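Side-chain contacts in oxidoreductase (Ralstonia eutropha, PDB 3HJ9), which binds flavin mononucleotide and probably works as an FMN-dependent oxidoreductase of the nitroreductase family: residues V142-H145 with G146-Q149; M40-M43 with G44-W47. All blocks are in the same frame, centred on the assembly; numbering follows the deposited sequence.

Contact 1: V142-H145 with G146-Q149; sequences VANH and GRMQ
Asn144 and Arg147 stack where strand 137-144 gives way to a tight turn. The chi1 of Asn144 (-162°) swings the carboxamide away from its own N-H and over one face of the Arg147 guanidinium, the two planes 25° apart. Asn144 ND2 sits 3.1 Å from Arg147 NH2; both are donors, so the pair meets as stacked flat groups and is not hydrogen-bonded. Arg147 reaches this place on a chain extended from CG to NE, and its NH1 is held by a salt bridge to Asp95 and a hydrogen bond to Thr92 O. The other end of the amide turns to the backbone: Asn144 OD1 accepts a weak bond from Gly146 N (3.1 Å), while the main-chain O of Asn144 takes Arg147 N. Asparagine suits the strand end because it offers both a flat surface and an acceptor. Gly146, without a side chain, leaves room for Asn144 OD1 beside its N and CA.

His145 O is gripped twice, from opposite faces of its carbonyl plane. Met148 N approaches His145 O over one face at 3.2 Å. Over the other, Gln149 folds back through a bend at chi2 and donates NE2 to His145 O at 2.7 Å, nearly straight at 163°. The His145 ring is tied through NE2 to Glu204, and SE of Met148 (selenomethionine) lies distantly above its face. Met148 CG rests 3.5 Å from Asn144 O, and its side chain continues against Ser160. Successive bonds from residues i+3 back to i mark a short 3-10 turn that carries the chain off the end of strand 137-144 toward helix 156-177.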
loop_
_atom_site.group_PDB
_atom_site.type_symbol
_atom_site.label_atom_id
_atom_site.label_comp_id
_atom_site.label_asym_id
_atom_site.label_seq_id
_atom_site.Cartn_x
_atom_site.Cartn_y
_atom_site.Cartn_z
ATOM N N VAL A 142 -13.148 0.524 2.787
ATOM C CA VAL A 142 -13.857 0.863 4.012
ATOM C C VAL A 142 -13.253 0.136 5.193
ATOM O O VAL A 142 -13.151 -1.076 5.144
ATOM C CB VAL A 142 -15.324 0.502 3.895
ATOM C CG1 VAL A 142 -16.079 0.750 5.239
ATOM C CG2 VAL A 142 -15.974 1.289 2.725
ATOM N N ALA A 143 -12.901 0.869 6.256
ATOM C CA ALA A 143 -12.340 0.274 7.501
ATOM C C ALA A 143 -13.482 -0.154 8.384
ATOM O O ALA A 143 -14.428 0.616 8.598
ATOM C CB ALA A 143 -11.438 1.243 8.282
ATOM N N ASN A 144 -13.377 -1.366 8.913
ATOM C CA ASN A 144 -14.351 -1.909 9.813
ATOM C C ASN A 144 -13.815 -1.835 11.234
ATOM O O ASN A 144 -13.074 -2.716 11.685
ATOM C CB ASN A 144 -14.737 -3.328 9.414
ATOM C CG ASN A 144 -16.043 -3.742 10.050
ATOM O OD1 ASN A 144 -16.256 -3.575 11.264
ATOM N ND2 ASN A 144 -16.969 -4.201 9.210
ATOM N N HIS A 145 -14.229 -0.789 11.949
ATOM C CA HIS A 145 -13.792 -0.562 13.330
ATOM C C HIS A 145 -14.201 -1.656 14.322
ATOM O O HIS A 145 -13.535 -1.839 15.352
ATOM C CB HIS A 145 -14.178 0.861 13.816
ATOM C CG HIS A 145 -13.382 1.954 13.156
ATOM N ND1 HIS A 145 -12.228 2.473 13.706
ATOM C CD2 HIS A 145 -13.561 2.613 11.981
ATOM C CE1 HIS A 145 -11.728 3.398 12.905
ATOM N NE2 HIS A 145 -12.515 3.499 11.844
ATOM N N GLY A 146 -15.269 -2.392 14.010
ATOM C CA GLY A 146 -15.698 -3.541 14.823
ATOM C C GLY A 146 -14.674 -4.669 14.913
ATOM O O GLY A 146 -14.633 -5.355 15.907
ATOM N N ARG A 147 -13.828 -4.822 13.890
ATOM C CA ARG A 147 -12.757 -5.830 13.852
ATOM C C ARG A 147 -11.390 -5.300 14.346
ATOM O O ARG A 147 -10.387 -6.034 14.278
ATOM C CB ARG A 147 -12.599 -6.366 12.432
ATOM C CG ARG A 147 -13.865 -7.019 11.857
ATOM C CD ARG A 147 -13.782 -7.127 10.359
ATOM N NE ARG A 147 -15.100 -7.150 9.705
ATOM C CZ ARG A 147 -15.332 -6.926 8.394
ATOM N NH1 ARG A 147 -14.344 -6.666 7.515
ATOM N NH2 ARG A 147 -16.599 -6.962 7.946
HETATM N N MSE A 148 -11.345 -4.068 14.873
HETATM C CA MSE A 148 -10.086 -3.448 15.330
HETATM C C MSE A 148 -10.016 -3.174 16.826
HETATM O O MSE A 148 -9.036 -2.573 17.295
HETATM C CB MSE A 148 -9.866 -2.127 14.566
HETATM C CG MSE A 148 -9.930 -2.280 13.049
HETATM SE SE MSE A 148 -9.052 -0.790 12.083
HETATM C CE MSE A 148 -7.289 -1.128 12.702
ATOM N N GLN A 149 -11.029 -3.615 17.582
ATOM C CA GLN A 149 -11.099 -3.316 18.999
ATOM C C GLN A 149 -10.020 -3.980 19.842
ATOM O O GLN A 149 -9.774 -3.497 20.931
ATOM C CB GLN A 149 -12.505 -3.520 19.574
ATOM C CG GLN A 149 -13.591 -2.678 18.891
ATOM C CD GLN A 149 -13.313 -1.156 18.918
ATOM O OE1 GLN A 149 -13.335 -0.527 19.985
ATOM N NE2 GLN A 149 -13.084 -0.560 17.733
#

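Contact 2: M40-M43 with G44-W47; sequences MPLM and GTLW
Met40 and Pro41 lead into the first turn of helix 42-48, where Thr45 N, Leu46 N and Trp47 N bond back to the carbonyls of Pro41, Leu42 and Met43. The helix's i to i+4 pattern calls for no N-H at the N-cap, so Pro41 is tolerated there, while Pro41 O accepts from Thr45 N at 3.1 Å. Thr45 has its OG1 between backbone N and carbonyl carbon (chi1 72°), which brings OG1 to Leu42 O at 2.7 Å. Leu42 O thus holds two donors, for Leu46 N meets it at 2.9 Å, nearly along the C=O axis. Thr45 CG2 turns instead to Met40 (selenomethionine), whose SE lies 3.8 Å away and also rests near Gly44 C, where the glycine carries no side chain. On another flank, Leu46 CD1 packs on Leu42 CG at 4.0 Å and, more loosely, on Met43 SE. Trp47 CD1 comes within 3.2 Å of Met43 O, while NE1 bonds to Arg36 O of the second subunit. The threonine hydroxyl therefore donates to Leu42 O within its own helix; Met40, Thr45 and part of Leu46 face helix 156-177, whereas Pro41, Leu42, Met43, Leu46 and Trp47 meet the second subunit.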
loop_
_atom_site.group_PDB
_atom_site.type_symbol
_atom_site.label_atom_id
_atom_site.label_comp_id
_atom_site.label_asym_id
_atom_site.label_seq_id
_atom_site.Cartn_x
_atom_site.Cartn_y
_atom_site.Cartn_z
HETATM N N MSE A 40 1.708 -9.359 -17.397
HETATM C CA MSE A 40 2.921 -8.543 -17.476
HETATM C C MSE A 40 3.803 -8.810 -16.265
HETATM O O MSE A 40 3.267 -8.935 -15.177
HETATM C CB MSE A 40 2.592 -7.040 -17.528
HETATM C CG MSE A 40 3.823 -6.126 -17.773
HETATM SE SE MSE A 40 3.338 -4.248 -17.579
HETATM C CE MSE A 40 2.543 -4.018 -19.376
ATOM N N PRO A 41 5.142 -8.933 -16.461
ATOM C CA PRO A 41 6.059 -9.100 -15.325
ATOM C C PRO A 41 5.912 -7.993 -14.276
ATOM O O PRO A 41 5.708 -6.846 -14.650
ATOM C CB PRO A 41 7.435 -8.994 -15.975
ATOM C CG PRO A 41 7.252 -9.500 -17.368
ATOM C CD PRO A 41 5.851 -9.067 -17.756
ATOM N N LEU A 42 5.985 -8.352 -12.986
ATOM C CA LEU A 42 5.926 -7.388 -11.858
ATOM C C LEU A 42 6.827 -6.189 -12.102
ATOM O O LEU A 42 6.381 -5.060 -11.915
ATOM C CB LEU A 42 6.390 -8.035 -10.515
ATOM C CG LEU A 42 6.509 -7.086 -9.301
ATOM C CD1 LEU A 42 5.144 -6.598 -8.894
ATOM C CD2 LEU A 42 7.244 -7.725 -8.138
HETATM N N MSE A 43 8.083 -6.453 -12.485
HETATM C CA MSE A 43 9.063 -5.386 -12.761
HETATM C C MSE A 43 8.503 -4.415 -13.808
HETATM O O MSE A 43 8.573 -3.205 -13.599
HETATM C CB MSE A 43 10.439 -5.927 -13.149
HETATM C CG MSE A 43 11.142 -6.723 -12.022
HETATM SE SE MSE A 43 11.441 -5.697 -10.387
HETATM C CE MSE A 43 13.040 -4.668 -10.882
ATOM N N GLY A 44 7.889 -4.936 -14.880
ATOM C CA GLY A 44 7.210 -4.077 -15.863
ATOM C C GLY A 44 6.092 -3.209 -15.269
ATOM O O GLY A 44 5.972 -2.019 -15.602
ATOM N N THR A 45 5.276 -3.794 -14.389
ATOM C CA THR A 45 4.185 -3.065 -13.785
ATOM C C THR A 45 4.690 -1.954 -12.856
ATOM O O THR A 45 4.066 -0.901 -12.795
ATOM C CB THR A 45 3.157 -3.947 -13.062
ATOM O OG1 THR A 45 3.720 -4.456 -11.862
ATOM C CG2 THR A 45 2.630 -5.084 -13.967
ATOM N N LEU A 46 5.798 -2.189 -12.150
ATOM C CA LEU A 46 6.409 -1.145 -11.290
ATOM C C LEU A 46 6.909 0.088 -12.127
ATOM O O LEU A 46 6.762 1.251 -11.702
ATOM C CB LEU A 46 7.559 -1.740 -10.463
ATOM C CG LEU A 46 7.096 -2.699 -9.355
ATOM C CD1 LEU A 46 8.239 -3.516 -8.786
ATOM C CD2 LEU A 46 6.370 -1.937 -8.231
ATOM N N TRP A 47 7.489 -0.189 -13.300
ATOM C CA TRP A 47 7.919 0.865 -14.216
ATOM C C TRP A 47 6.741 1.717 -14.714
ATOM O O TRP A 47 6.897 2.908 -14.853
ATOM C CB TRP A 47 8.688 0.327 -15.441
ATOM C CG TRP A 47 10.110 -0.005 -15.141
ATOM C CD1 TRP A 47 10.658 -1.248 -15.004
ATOM C CD2 TRP A 47 11.164 0.922 -14.902
ATOM N NE1 TRP A 47 11.995 -1.154 -14.710
ATOM C CE2 TRP A 47 12.339 0.167 -14.641
ATOM C CE3 TRP A 47 11.244 2.320 -14.902
ATOM C CZ2 TRP A 47 13.582 0.764 -14.373
ATOM C CZ3 TRP A 47 12.489 2.919 -14.628
ATOM C CH2 TRP A 47 13.637 2.136 -14.369
#

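Contact 1 mixes buried Asn144 and Met148 with exposed Gly146 and Gln149, while contact 2 has four buried residues and none exposed. They occupy separate parts of the fold, with nearest atoms about 23 Å apart. Contact 1 turns the chain off a central strand, and its charged and polar groups find their outside partners within the same subunit. Contact 2 starts a helix against the second subunit, so much of its apolar surface and its tryptophan look across the dimer. Helix 156-177 is the element they share: Met148 touches it at Ser160, Thr45 and Leu46 at Leu173. Each has a doubly held carbonyl, helped by an amide at 142-149 and a hydroxyl at 40-47. Neither touches the flavin itself.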